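Local coordinates for putative major capsid protein (Cafeteriavirus-dependent mavirus, PDB 6G44), which probably forms the icosahedral shell of the virophage, its double jelly-roll subunits joining in threes as capsomers, at residues 98-104 against 202-207; 106-110 against 232-237; 162-166 against 174-180; 149-154 against 349-353; 121-126 against 206-210. All blocks are in the same frame, centred on the assembly; numbering follows the deposited sequence.

Interaction 1: residues 98-104 against 202-207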
# COMPACT_ATOMS: atom_id res chain seq x y z
N LEU C 98 -3.22 -11.32 -20.15
CA LEU C 98 -4.55 -10.85 -20.45
C LEU C 98 -4.67 -9.34 -20.31
O LEU C 98 -3.93 -8.72 -19.52
CB LEU C 98 -5.59 -11.56 -19.58
CG LEU C 98 -5.64 -13.08 -19.67
CD1 LEU C 98 -6.61 -13.67 -18.67
CD2 LEU C 98 -5.97 -13.56 -21.07
N LYS C 99 -5.59 -8.75 -21.06
CA LYS C 99 -5.94 -7.34 -20.91
C LYS C 99 -6.63 -7.12 -19.57
O LYS C 99 -7.07 -8.08 -18.93
CB LYS C 99 -6.78 -6.85 -22.10
CG LYS C 99 -5.98 -6.86 -23.40
CD LYS C 99 -6.73 -6.22 -24.54
CE LYS C 99 -5.91 -6.19 -25.81
NZ LYS C 99 -6.64 -5.47 -26.88
N SER C 100 -6.69 -5.86 -19.12
CA SER C 100 -7.35 -5.50 -17.86
C SER C 100 -8.84 -5.87 -17.88
O SER C 100 -9.54 -5.50 -18.81
CB SER C 100 -7.19 -3.99 -17.62
OG SER C 100 -5.80 -3.62 -17.66
N PHE C 101 -9.32 -6.55 -16.86
CA PHE C 101 -10.75 -6.89 -16.72
C PHE C 101 -11.27 -7.62 -17.97
O PHE C 101 -12.21 -7.15 -18.62
CB PHE C 101 -11.61 -5.67 -16.36
CG PHE C 101 -11.02 -4.89 -15.22
CD1 PHE C 101 -11.24 -5.32 -13.94
CD2 PHE C 101 -10.18 -3.81 -15.44
CE1 PHE C 101 -10.66 -4.69 -12.87
CE2 PHE C 101 -9.56 -3.18 -14.36
CZ PHE C 101 -9.80 -3.63 -13.08
N PRO C 102 -10.63 -8.74 -18.29
CA PRO C 102 -10.92 -9.37 -19.61
C PRO C 102 -12.33 -9.91 -19.75
O PRO C 102 -12.84 -9.99 -20.88
CB PRO C 102 -9.89 -10.48 -19.70
CG PRO C 102 -9.60 -10.83 -18.27
CD PRO C 102 -9.63 -9.51 -17.54
N VAL C 103 -12.98 -10.27 -18.65
CA VAL C 103 -14.37 -10.73 -18.73
C VAL C 103 -15.27 -9.57 -19.03
O VAL C 103 -16.05 -9.62 -19.99
CB VAL C 103 -14.81 -11.50 -17.48
CG1 VAL C 103 -16.32 -11.78 -17.47
CG2 VAL C 103 -14.01 -12.78 -17.36
N ASN C 104 -15.21 -8.49 -18.26
CA ASN C 104 -16.11 -7.36 -18.53
C ASN C 104 -15.79 -6.64 -19.85
O ASN C 104 -16.71 -6.12 -20.51
CB ASN C 104 -16.18 -6.41 -17.32
CG ASN C 104 -16.95 -7.03 -16.19
OD1 ASN C 104 -18.18 -7.03 -16.21
ND2 ASN C 104 -16.23 -7.53 -15.16
N VAL C 202 -10.42 -17.72 -15.84
CA VAL C 202 -10.58 -16.40 -15.15
C VAL C 202 -11.93 -16.37 -14.47
O VAL C 202 -12.95 -16.66 -15.13
CB VAL C 202 -10.48 -15.22 -16.13
CG1 VAL C 202 -10.79 -13.89 -15.44
CG2 VAL C 202 -9.11 -15.21 -16.77
N ASP C 203 -11.97 -15.97 -13.19
CA ASP C 203 -13.20 -15.84 -12.38
C ASP C 203 -13.29 -14.36 -12.00
O ASP C 203 -12.53 -13.92 -11.12
CB ASP C 203 -13.10 -16.77 -11.15
CG ASP C 203 -14.32 -16.76 -10.24
OD1 ASP C 203 -15.08 -15.78 -10.25
OD2 ASP C 203 -14.51 -17.76 -9.47
N GLU C 204 -14.20 -13.62 -12.62
CA GLU C 204 -14.29 -12.15 -12.51
C GLU C 204 -15.73 -11.73 -12.16
O GLU C 204 -16.70 -12.30 -12.69
CB GLU C 204 -13.85 -11.54 -13.85
CG GLU C 204 -13.86 -10.02 -13.93
CD GLU C 204 -13.12 -9.48 -15.14
OE1 GLU C 204 -12.04 -10.02 -15.47
OE2 GLU C 204 -13.63 -8.51 -15.76
N ALA C 205 -15.91 -10.78 -11.24
CA ALA C 205 -17.22 -10.27 -10.91
C ALA C 205 -17.86 -9.61 -12.13
O ALA C 205 -17.18 -8.86 -12.85
CB ALA C 205 -17.12 -9.26 -9.77
N LEU C 206 -19.14 -9.88 -12.36
CA LEU C 206 -19.87 -9.19 -13.43
C LEU C 206 -20.20 -7.76 -13.03
O LEU C 206 -20.81 -7.56 -11.98
CB LEU C 206 -21.17 -9.93 -13.73
CG LEU C 206 -22.07 -9.34 -14.81
CD1 LEU C 206 -21.39 -9.17 -16.14
CD2 LEU C 206 -23.32 -10.22 -14.95
N VAL C 207 -19.84 -6.78 -13.89
CA VAL C 207 -20.15 -5.37 -13.68
C VAL C 207 -21.35 -5.01 -14.54
O VAL C 207 -21.22 -4.62 -15.71
CB VAL C 207 -18.92 -4.50 -14.02
CG1 VAL C 207 -19.20 -3.02 -13.88
CG2 VAL C 207 -17.77 -4.93 -13.12
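Glu-204 reaches from the end of strand 195-205 to the backbone of Val-103 and Asn-104 in the short, weakly bonded helix 102-105, and hydrogen bonds dominate the contact. Its CG is anti to the backbone N (chi1 -180°) and the chain runs on extended, which carries the carboxylate up to these residues. OE2 takes two bonds. Asn-104 N meets Glu-204 OE2 from above the carboxylate plane at 3.0 Å. Asn-104 ND2 comes to the anti lone pair of Glu-204 OE2 at 2.8 Å. Glu-204 OE1 accepts a weak bond from Val-103 N at 3.3 Å, and Ser-143 OG is a further partner. These N-H groups would probably favour the negative charge.

The Asn-104 amide also grips the backbone at the end of the strand and just past it. Asn-104 ND2 gives its other bond to Ala-205 O at 2.8 Å, in the amide plane. Asn-104 OD1 accepts from Val-207 N at 2.9 Å. Both ends of the amide are thus used, which fixes its rotation.

Apolar contacts continue along the strand. Leu-98 CD1 presses closely on Val-202 CG2 at 3.5 Å. Val-103 CG2 touches Val-202 CG1 at 3.9 Å and also lies against Glu-204 CB. Leu-75 and Val-77 of the neighbouring strand 74-84 extend this packing. The site is a buried glutamate on a strand of the jelly-roll sheet, bound to backbone N-H groups of a short helix.

Interaction 2: residues 106-110 against 232-237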
# COMPACT_ATOMS: atom_id res chain seq x y z
N SER C 106 -15.18 -8.09 -22.48
CA SER C 106 -15.77 -8.98 -23.50
C SER C 106 -17.29 -8.92 -23.53
O SER C 106 -17.90 -9.73 -24.26
CB SER C 106 -15.31 -10.40 -23.22
OG SER C 106 -13.91 -10.54 -23.41
N ILE C 107 -17.94 -8.04 -22.78
CA ILE C 107 -19.40 -8.01 -22.72
C ILE C 107 -19.89 -6.60 -23.01
O ILE C 107 -19.98 -5.76 -22.12
CB ILE C 107 -19.94 -8.51 -21.37
CG1 ILE C 107 -19.42 -9.89 -20.99
CG2 ILE C 107 -21.47 -8.47 -21.38
CD1 ILE C 107 -19.58 -10.25 -19.51
N PRO C 108 -20.25 -6.31 -24.27
CA PRO C 108 -20.72 -4.97 -24.58
C PRO C 108 -22.06 -4.58 -23.99
O PRO C 108 -22.29 -3.40 -23.69
CB PRO C 108 -20.78 -4.94 -26.10
CG PRO C 108 -20.05 -6.10 -26.57
CD PRO C 108 -19.93 -7.10 -25.47
N VAL C 109 -22.94 -5.56 -23.83
CA VAL C 109 -24.26 -5.32 -23.27
C VAL C 109 -24.68 -6.57 -22.48
O VAL C 109 -24.36 -7.71 -22.87
CB VAL C 109 -25.28 -4.91 -24.36
CG1 VAL C 109 -25.34 -5.93 -25.49
CG2 VAL C 109 -26.65 -4.68 -23.74
N ALA C 110 -25.33 -6.31 -21.35
CA ALA C 110 -25.89 -7.34 -20.50
C ALA C 110 -27.30 -6.94 -20.10
O ALA C 110 -27.60 -5.75 -19.90
CB ALA C 110 -25.00 -7.52 -19.27
N LEU C 232 -26.05 -12.26 -21.80
CA LEU C 232 -24.79 -11.57 -22.18
C LEU C 232 -24.62 -11.55 -23.70
O LEU C 232 -24.82 -12.56 -24.37
CB LEU C 232 -23.59 -12.29 -21.60
CG LEU C 232 -23.64 -12.59 -20.10
CD1 LEU C 232 -22.42 -13.41 -19.70
CD2 LEU C 232 -23.72 -11.31 -19.31
N ASP C 233 -24.21 -10.39 -24.22
CA ASP C 233 -23.68 -10.32 -25.59
C ASP C 233 -22.22 -10.78 -25.47
O ASP C 233 -21.35 -9.96 -25.12
CB ASP C 233 -23.80 -8.91 -26.14
CG ASP C 233 -23.10 -8.69 -27.48
OD1 ASP C 233 -22.71 -9.64 -28.15
OD2 ASP C 233 -22.97 -7.49 -27.81
N GLY C 234 -21.97 -12.05 -25.68
CA GLY C 234 -20.63 -12.62 -25.51
C GLY C 234 -19.67 -12.21 -26.61
O GLY C 234 -19.90 -12.50 -27.78
N GLN C 235 -18.62 -11.47 -26.25
CA GLN C 235 -17.57 -11.08 -27.18
C GLN C 235 -16.21 -11.44 -26.59
O GLN C 235 -15.32 -10.58 -26.52
CB GLN C 235 -17.66 -9.59 -27.53
CG GLN C 235 -18.93 -9.18 -28.24
CD GLN C 235 -19.01 -9.74 -29.64
OE1 GLN C 235 -18.00 -9.98 -30.31
NE2 GLN C 235 -20.24 -10.01 -30.09
N PHE C 236 -16.08 -12.69 -26.19
CA PHE C 236 -14.86 -13.28 -25.55
C PHE C 236 -13.90 -13.67 -26.66
O PHE C 236 -13.62 -14.86 -26.90
CB PHE C 236 -15.21 -14.45 -24.66
CG PHE C 236 -16.13 -14.08 -23.54
CD1 PHE C 236 -17.51 -14.12 -23.66
CD2 PHE C 236 -15.59 -13.65 -22.32
CE1 PHE C 236 -18.34 -13.78 -22.62
CE2 PHE C 236 -16.44 -13.30 -21.28
CZ PHE C 236 -17.79 -13.38 -21.41
N LYS C 237 -13.40 -12.64 -27.31
CA LYS C 237 -12.56 -12.78 -28.48
C LYS C 237 -11.20 -12.21 -28.19
O LYS C 237 -11.04 -11.48 -27.22
CB LYS C 237 -13.20 -12.08 -29.66
CG LYS C 237 -13.30 -10.59 -29.59
CD LYS C 237 -14.24 -10.10 -30.68
CE LYS C 237 -14.14 -8.60 -30.82
NZ LYS C 237 -15.23 -8.10 -31.69
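Ser-106 lies over one face of the Phe-236 ring, where a loop runs antiparallel to the end of strand 222-235 in the jelly-roll sheet. The contact is a CH-pi interaction. Ser-106 CB sits 3.8 Å from the Phe-236 ring centroid, 27° off the ring normal and offset toward the rim. Ser-106 OG bonds instead to Pro-102 O. Ile-107 approaches the same ring at a slant, with Ile-107 CG1 3.9 Å from Phe-236 CZ. Its other branch, CG2, faces Leu-232 CD2, so Ile-107 touches both Phe-236 and Leu-232. Ala-110 CB also packs on Leu-232 CD2; these two residues form a non-hydrogen-bonded antiparallel pair.

Another group lies on the partly exposed side. The Pro-108 side chain crosses those of Asp-233 and Gln-235 at about a right angle. Its CG meets Asp-233 OD2, and Pro-108 CD meets Gln-235 CG at 3.6 Å. In one of its two conformers, Val-109 CG1 lies by Asp-233 CB. Gln-235 bends at chi2 (-68°) and turns its amide back toward Asp-233. Gln-235 NE2 then bonds to Asp-233 OD1 at 3.2 Å.

Two backbone bonds frame the contact. Asp-233 N donates to Val-109 O. At the other end, Gln-235 N donates to Ser-106 O at 2.7 Å, with an N-H...O angle of 141°.

Interaction 3: residues 162-166 against 174-180. With SO4 (sulfate ion), chain K.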
# COMPACT_ATOMS: atom_id res chain seq x y z
N PRO C 162 3.06 -5.44 -17.22
CA PRO C 162 2.03 -6.26 -16.60
C PRO C 162 2.06 -7.73 -17.06
O PRO C 162 1.40 -8.56 -16.46
CB PRO C 162 0.73 -5.58 -17.02
CG PRO C 162 1.06 -4.98 -18.33
CD PRO C 162 2.48 -4.53 -18.22
N TYR C 163 2.87 -8.06 -18.08
CA TYR C 163 3.01 -9.48 -18.46
C TYR C 163 4.17 -10.17 -17.81
O TYR C 163 4.43 -11.33 -18.11
CB TYR C 163 2.96 -9.64 -20.00
CG TYR C 163 1.75 -8.96 -20.59
CD1 TYR C 163 0.48 -9.05 -20.00
CD2 TYR C 163 1.86 -8.17 -21.75
CE1 TYR C 163 -0.61 -8.35 -20.50
CE2 TYR C 163 0.76 -7.49 -22.26
CZ TYR C 163 -0.47 -7.58 -21.65
OH TYR C 163 -1.58 -6.90 -22.08
N ARG C 164 4.77 -9.53 -16.79
CA ARG C 164 5.77 -10.22 -15.99
C ARG C 164 4.93 -11.34 -15.30
O ARG C 164 3.83 -11.15 -14.76
CB ARG C 164 6.27 -9.29 -14.87
CG ARG C 164 7.41 -8.39 -15.36
CD ARG C 164 7.70 -7.15 -14.50
NE ARG C 164 8.33 -7.51 -13.22
CZ ARG C 164 8.58 -6.69 -12.20
NH1 ARG C 164 8.31 -5.40 -12.25
NH2 ARG C 164 9.13 -7.18 -11.11
N GLN C 165 5.52 -12.53 -15.34
CA GLN C 165 4.89 -13.67 -14.67
C GLN C 165 5.03 -13.55 -13.16
O GLN C 165 5.69 -12.63 -12.66
CB GLN C 165 5.44 -14.96 -15.22
CG GLN C 165 6.87 -15.26 -15.01
CD GLN C 165 7.20 -16.64 -15.61
OE1 GLN C 165 7.82 -17.46 -14.97
NE2 GLN C 165 6.83 -16.85 -16.88
N GLY C 166 4.34 -14.42 -12.44
CA GLY C 166 4.36 -14.39 -10.98
C GLY C 166 5.75 -14.43 -10.37
O GLY C 166 6.06 -13.68 -9.46
N MET C 174 0.21 -6.03 -9.62
CA MET C 174 0.81 -5.36 -10.77
C MET C 174 0.73 -6.21 -12.03
O MET C 174 0.96 -5.72 -13.14
CB MET C 174 2.31 -5.09 -10.53
CG MET C 174 2.60 -4.14 -9.38
SD MET C 174 1.98 -2.50 -9.76
CE MET C 174 0.45 -2.53 -8.84
N SER C 175 0.45 -7.50 -11.84
CA SER C 175 0.58 -8.47 -12.94
C SER C 175 -0.75 -8.94 -13.54
O SER C 175 -1.65 -9.35 -12.81
CB SER C 175 1.36 -9.68 -12.44
OG SER C 175 1.44 -10.69 -13.49
N ARG C 176 -0.82 -8.92 -14.88
CA ARG C 176 -1.83 -9.64 -15.67
C ARG C 176 -1.21 -10.81 -16.43
O ARG C 176 -1.80 -11.33 -17.40
CB ARG C 176 -2.49 -8.67 -16.65
CG ARG C 176 -3.06 -7.41 -16.03
CD ARG C 176 -3.99 -6.62 -16.96
NE ARG C 176 -3.38 -6.31 -18.27
CZ ARG C 176 -2.73 -5.18 -18.60
NH1 ARG C 176 -2.56 -4.18 -17.73
NH2 ARG C 176 -2.20 -5.07 -19.81
N GLY C 177 -0.04 -11.25 -15.96
CA GLY C 177 0.75 -12.26 -16.65
C GLY C 177 0.43 -13.65 -16.17
O GLY C 177 -0.43 -13.86 -15.30
N LEU C 178 1.17 -14.60 -16.72
CA LEU C 178 0.95 -16.01 -16.40
C LEU C 178 1.49 -16.34 -15.02
O LEU C 178 2.39 -15.65 -14.52
CB LEU C 178 1.61 -16.89 -17.45
CG LEU C 178 1.20 -16.59 -18.90
CD1 LEU C 178 2.00 -17.47 -19.86
CD2 LEU C 178 -0.30 -16.72 -19.10
N GLY C 179 0.94 -17.35 -14.38
CA GLY C 179 1.55 -17.86 -13.15
C GLY C 179 1.49 -16.88 -11.99
O GLY C 179 2.37 -16.88 -11.15
N CYS C 180 0.47 -16.04 -11.94
CA CYS C 180 0.39 -15.02 -10.87
C CYS C 180 -1.00 -15.00 -10.20
O CYS C 180 -1.13 -15.51 -9.09
CB CYS C 180 0.80 -13.64 -11.38
SG CYS C 180 1.09 -12.47 -10.01
S SO4 K . 10.70 -4.16 -9.22
O1 SO4 K . 11.90 -4.39 -10.06
O2 SO4 K . 9.54 -3.73 -10.06
O3 SO4 K . 11.04 -3.09 -8.23
O4 SO4 K . 10.40 -5.46 -8.54
O HOH W 1 3.30 -13.78 -18.53
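Two irregular segments of one long loop meet backbone to backbone, Pro-162 O accepting from Arg-176 N at 2.7 Å and Leu-178 O from Gly-166 N at 3.1 Å. The fit is close at the glycines: Gly-177 CA lies 4.0 Å from Tyr-163 CA. Water 1 bridges Tyr-163 O and Leu-178 N.

Arg-176 bends at chi3 (-53°) and lies beside Pro-162. Pro-162 CB and CG cover one face of its guanidinium. Tyr-163 OH lies at the edge, in the guanidinium plane, and accepts from Arg-176 NH2 at 3.0 Å. The ring and guanidinium planes are almost perpendicular, 87° apart. NE bonds to Leu-98 O, NH1 to Asp-147 O, and NH2 also forms a salt bridge with Asp-149, so the group is fixed in rotation.

Ser-175 OG is used twice. Ser-175 OG donates to Arg-164 O at 2.7 Å and accepts from Gly-177 N at 2.9 Å, closing an ST turn.

The Arg-164 side chain leads outward. Arg-164 NH1 bonds to sulfate O2 at 3.0 Å, and NH2 makes a weak bond to sulfate O4. NH2 also bonds to Glu-168 O, and NH1 to Met-159 O, in the same chain. Arg-164 of the second subunit holds the same ion, which probably came from the crystallisation liquor. Cys-180 O also bonds to Ser-392 of the second subunit. The ST turn thus belongs to an irregular loop at a subunit interface of the capsid protein trimer.

Interaction 4: residues 149-154 against 349-353. With GOL (glycerol), chain B.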
# COMPACT_ATOMS: atom_id res chain seq x y z
N ASP C 149 -3.01 -0.27 -17.65
CA ASP C 149 -1.84 0.18 -18.40
C ASP C 149 -1.62 1.68 -18.25
O ASP C 149 -2.54 2.51 -18.33
CB ASP C 149 -2.02 -0.06 -19.89
CG ASP C 149 -2.06 -1.53 -20.26
OD1 ASP C 149 -1.40 -2.34 -19.62
OD2 ASP C 149 -2.75 -1.85 -21.26
N GLU C 150 -0.35 2.05 -18.02
CA GLU C 150 0.02 3.46 -17.94
C GLU C 150 0.45 4.04 -19.27
O GLU C 150 0.28 5.24 -19.48
CB GLU C 150 1.15 3.63 -16.92
CG GLU C 150 0.75 3.24 -15.50
CD GLU C 150 0.91 1.77 -15.13
OE1 GLU C 150 1.35 0.98 -16.00
OE2 GLU C 150 0.58 1.43 -13.97
N TYR C 151 1.05 3.21 -20.12
CA TYR C 151 1.63 3.65 -21.39
C TYR C 151 1.03 2.86 -22.56
O TYR C 151 0.41 1.81 -22.36
CB TYR C 151 3.15 3.60 -21.37
CG TYR C 151 3.73 4.28 -20.16
CD1 TYR C 151 3.75 5.66 -20.06
CD2 TYR C 151 4.16 3.56 -19.07
CE1 TYR C 151 4.21 6.28 -18.92
CE2 TYR C 151 4.62 4.18 -17.91
CZ TYR C 151 4.63 5.54 -17.85
OH TYR C 151 5.07 6.13 -16.68
N ASN C 152 1.27 3.34 -23.77
CA ASN C 152 0.62 2.77 -24.94
C ASN C 152 1.39 1.59 -25.57
O ASN C 152 0.93 1.06 -26.58
CB ASN C 152 0.32 3.87 -25.96
CG ASN C 152 1.55 4.33 -26.72
OD1 ASN C 152 2.68 4.16 -26.29
ND2 ASN C 152 1.30 4.99 -27.85
N LYS C 153 2.52 1.20 -24.98
CA LYS C 153 3.28 0.02 -25.38
C LYS C 153 3.81 -0.68 -24.15
O LYS C 153 4.15 -0.03 -23.13
CB LYS C 153 4.48 0.39 -26.23
CG LYS C 153 4.18 1.01 -27.57
CD LYS C 153 5.44 1.01 -28.39
CE LYS C 153 5.28 1.68 -29.74
NZ LYS C 153 6.56 2.36 -29.97
N ILE C 154 3.92 -2.00 -24.24
CA ILE C 154 4.46 -2.84 -23.18
C ILE C 154 5.61 -3.63 -23.76
O ILE C 154 5.48 -4.19 -24.86
CB ILE C 154 3.37 -3.83 -22.68
CG1 ILE C 154 2.25 -3.07 -21.97
CG2 ILE C 154 3.97 -4.89 -21.78
CD1 ILE C 154 0.95 -3.86 -21.85
N ALA C 349 -2.52 -4.78 -28.02
CA ALA C 349 -1.79 -3.70 -27.35
C ALA C 349 -2.70 -2.90 -26.43
O ALA C 349 -3.91 -3.05 -26.46
CB ALA C 349 -1.21 -2.77 -28.40
N PRO C 350 -2.10 -2.05 -25.58
CA PRO C 350 -2.92 -1.17 -24.74
C PRO C 350 -3.89 -0.30 -25.54
O PRO C 350 -3.60 0.12 -26.67
CB PRO C 350 -1.87 -0.29 -24.06
CG PRO C 350 -0.65 -1.15 -23.99
CD PRO C 350 -0.67 -1.83 -25.32
N ASP C 351 -5.04 -0.04 -24.95
CA ASP C 351 -5.97 0.95 -25.52
C ASP C 351 -5.35 2.35 -25.52
O ASP C 351 -4.60 2.71 -24.61
CB ASP C 351 -7.31 0.97 -24.76
CG ASP C 351 -8.25 -0.16 -25.16
OD1 ASP C 351 -8.08 -0.76 -26.23
OD2 ASP C 351 -9.24 -0.36 -24.42
N GLN C 352 -5.65 3.12 -26.55
CA GLN C 352 -5.12 4.46 -26.70
C GLN C 352 -6.19 5.53 -26.53
O GLN C 352 -7.24 5.51 -27.21
CB GLN C 352 -4.51 4.60 -28.09
CG GLN C 352 -3.87 5.94 -28.35
CD GLN C 352 -2.54 6.06 -27.64
OE1 GLN C 352 -1.55 5.45 -28.08
NE2 GLN C 352 -2.51 6.77 -26.53
N LEU C 353 -5.92 6.47 -25.64
CA LEU C 353 -6.68 7.68 -25.47
C LEU C 353 -5.77 8.83 -25.85
O LEU C 353 -4.55 8.68 -25.92
CB LEU C 353 -7.16 7.85 -24.03
CG LEU C 353 -7.87 6.66 -23.39
CD1 LEU C 353 -8.15 6.94 -21.92
CD2 LEU C 353 -9.18 6.33 -24.10
C1 GOL B . -6.21 -0.91 -19.86
O1 GOL B . -5.15 -1.52 -19.13
C2 GOL B . -6.29 -1.40 -21.32
O2 GOL B . -5.16 -0.90 -22.10
C3 GOL B . -6.58 -2.92 -21.44
O3 GOL B . -5.59 -3.82 -20.91
O HOH W 2 -1.41 1.19 -27.94
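Pro-350 packs on Asp-149, and a bound glycerol, probably left from the crystallisation liquor, bridges Asp-149 to Asp-351 N. Asp-149 OD2 accepts from glycerol O2 at 2.7 Å, and the same O2 accepts from Asp-351 N at 3.0 Å. Asp-149 N donates to glycerol O1. The contact joins loops of the two halves of the double jelly-roll: segment 149-154 lies in the loop after helix 136-142, and the loop of segment 349-353 leads into strand 355-363.

Pro-350 is the central apolar piece. Pro-350 CB touches Asp-149 OD2 at 3.3 Å and Tyr-151 O at 3.5 Å. Pro-350 CG packs on Ile-154 CD1 at 3.8 Å, while CD lies near Asn-152 O.

Water 2 adds a second bridge, donating to both Asn-152 O and Pro-350 O. Asn-152 OD1 accepts from Phe-420 N, leaving ND2 to face the other segment. The Asn-152 and Gln-352 amide planes are turned 65° from each other. Gln-352 bends at chi2 (75°), and its NE2 is tied back to Leu-353 O. Gln-352 OE1 accepts from Asn-152 ND2 at 2.9 Å, with the donor in the carbonyl plane and an N-H...O angle of 159°.

Interaction 5: residues 121-126 against 206-210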
# COMPACT_ATOMS: atom_id res chain seq x y z
N SER C 121 -27.48 -2.93 -19.13
CA SER C 121 -26.25 -2.16 -18.90
C SER C 121 -25.17 -2.59 -19.86
O SER C 121 -25.34 -3.50 -20.66
CB SER C 121 -25.86 -2.29 -17.44
OG SER C 121 -25.38 -3.54 -17.17
N TYR C 122 -24.02 -1.90 -19.76
CA TYR C 122 -22.98 -2.01 -20.78
C TYR C 122 -21.63 -2.25 -20.08
O TYR C 122 -20.87 -1.29 -19.84
CB TYR C 122 -22.99 -0.72 -21.60
CG TYR C 122 -24.35 -0.49 -22.20
CD1 TYR C 122 -24.73 -1.15 -23.34
CD2 TYR C 122 -25.26 0.35 -21.57
CE1 TYR C 122 -26.02 -0.98 -23.87
CE2 TYR C 122 -26.54 0.52 -22.08
CZ TYR C 122 -26.90 -0.14 -23.23
OH TYR C 122 -28.18 0.06 -23.72
N PRO C 123 -21.34 -3.51 -19.74
CA PRO C 123 -20.17 -3.78 -18.88
C PRO C 123 -18.85 -3.29 -19.46
O PRO C 123 -18.01 -2.77 -18.70
CB PRO C 123 -20.21 -5.30 -18.76
CG PRO C 123 -21.67 -5.65 -18.85
CD PRO C 123 -22.19 -4.73 -19.91
N ALA C 124 -18.60 -3.46 -20.75
CA ALA C 124 -17.30 -3.06 -21.33
C ALA C 124 -17.15 -1.54 -21.20
O ALA C 124 -16.06 -1.05 -20.89
CB ALA C 124 -17.21 -3.49 -22.78
N GLN C 125 -18.22 -0.79 -21.48
CA GLN C 125 -18.21 0.67 -21.35
C GLN C 125 -18.02 1.07 -19.87
O GLN C 125 -17.23 2.00 -19.56
CB GLN C 125 -19.52 1.23 -21.93
CG GLN C 125 -19.70 2.72 -21.89
CD GLN C 125 -21.04 3.10 -22.50
OE1 GLN C 125 -22.08 2.96 -21.85
NE2 GLN C 125 -21.01 3.59 -23.74
N LEU C 126 -18.68 0.37 -18.96
CA LEU C 126 -18.66 0.65 -17.51
C LEU C 126 -17.24 0.45 -16.97
O LEU C 126 -16.70 1.32 -16.30
CB LEU C 126 -19.63 -0.23 -16.70
CG LEU C 126 -21.13 0.03 -16.51
CD1 LEU C 126 -21.80 -1.23 -15.96
CD2 LEU C 126 -21.38 1.18 -15.56
N LEU C 206 -19.14 -9.88 -12.36
CA LEU C 206 -19.87 -9.19 -13.43
C LEU C 206 -20.20 -7.76 -13.03
O LEU C 206 -20.81 -7.56 -11.98
CB LEU C 206 -21.17 -9.93 -13.73
CG LEU C 206 -22.07 -9.34 -14.81
CD1 LEU C 206 -21.39 -9.17 -16.14
CD2 LEU C 206 -23.32 -10.22 -14.95
N VAL C 207 -19.84 -6.78 -13.89
CA VAL C 207 -20.15 -5.37 -13.68
C VAL C 207 -21.35 -5.01 -14.54
O VAL C 207 -21.22 -4.62 -15.71
CB VAL C 207 -18.92 -4.50 -14.02
CG1 VAL C 207 -19.20 -3.02 -13.88
CG2 VAL C 207 -17.77 -4.93 -13.12
N ALA C 208 -22.53 -5.21 -13.97
CA ALA C 208 -23.81 -5.01 -14.70
C ALA C 208 -24.90 -4.73 -13.71
O ALA C 208 -25.08 -5.51 -12.79
CB ALA C 208 -24.14 -6.23 -15.53
N ASN C 209 -25.65 -3.65 -13.89
CA ASN C 209 -26.74 -3.35 -12.94
C ASN C 209 -27.70 -4.57 -12.79
O ASN C 209 -28.02 -5.20 -13.81
CB ASN C 209 -27.54 -2.14 -13.40
CG ASN C 209 -26.73 -0.85 -13.41
OD1 ASN C 209 -25.64 -0.79 -14.00
ND2 ASN C 209 -27.26 0.19 -12.79
N PRO C 210 -28.11 -4.96 -11.58
CA PRO C 210 -27.90 -4.29 -10.29
C PRO C 210 -26.79 -4.91 -9.42
O PRO C 210 -26.84 -4.77 -8.19
CB PRO C 210 -29.25 -4.49 -9.62
CG PRO C 210 -29.60 -5.89 -10.04
CD PRO C 210 -29.10 -6.05 -11.45
O HOH W 3 -27.52 -5.09 -16.48
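The peptide carbonyl of Val-207 points its O at Pro-123, whose CB and CG each lie 3.3 Å from Val-207 O. On the same ring, Pro-123 CG also reaches Ala-208 CB at 4.2 Å and, more loosely, Leu-206 CD1. Leu-126, one turn further on, brings CD1 to Val-207 O and Val-207 CG1 in one of its two conformers. Val-207 O is thus met by carbon atoms. It is buried and has no hydrogen-bond partner in the model.

Pro-123 opens helix 123-130, with Tyr-122 at the N-cap position, and the helix start packs on the loop that leaves jelly-roll strand 195-205. Strand 286-305 lies close by: Leu-126 touches Ile-293, and Asn-209 ND2 bonds to Pro-291 O.

Ser-121 supplies the polar part. Its OG sits between its own backbone N and carbonyl carbon (chi1 72°), which turns it to the loop. Ser-121 OG accepts a weak bond from Asn-209 N at 3.3 Å and touches Ala-208 CA. Water 3 lies 2.7 Å from both Ser-121 OG and Asn-209 O.

In the fold
Interactions 1, 2 and 5 form one cluster, with centres 10 to 11 Å apart. Interactions 1 and 5 share Leu-206 and Val-207, while 1 and 2 reach the same jelly-roll sheet through consecutive strands. Both 1 and 5 are buried, but a charged carboxylate dominates 1 and carbon packing dominates 5. Interaction 2 is partly buried and mixes strand bonding with ring packing. Interaction 3 is buried too, yet lies further from the chain centre and meets both other subunits. Interaction 4, partly buried, relies on water and glycerol bridges. Arg-176 of interaction 3 ties it to interactions 1 and 4.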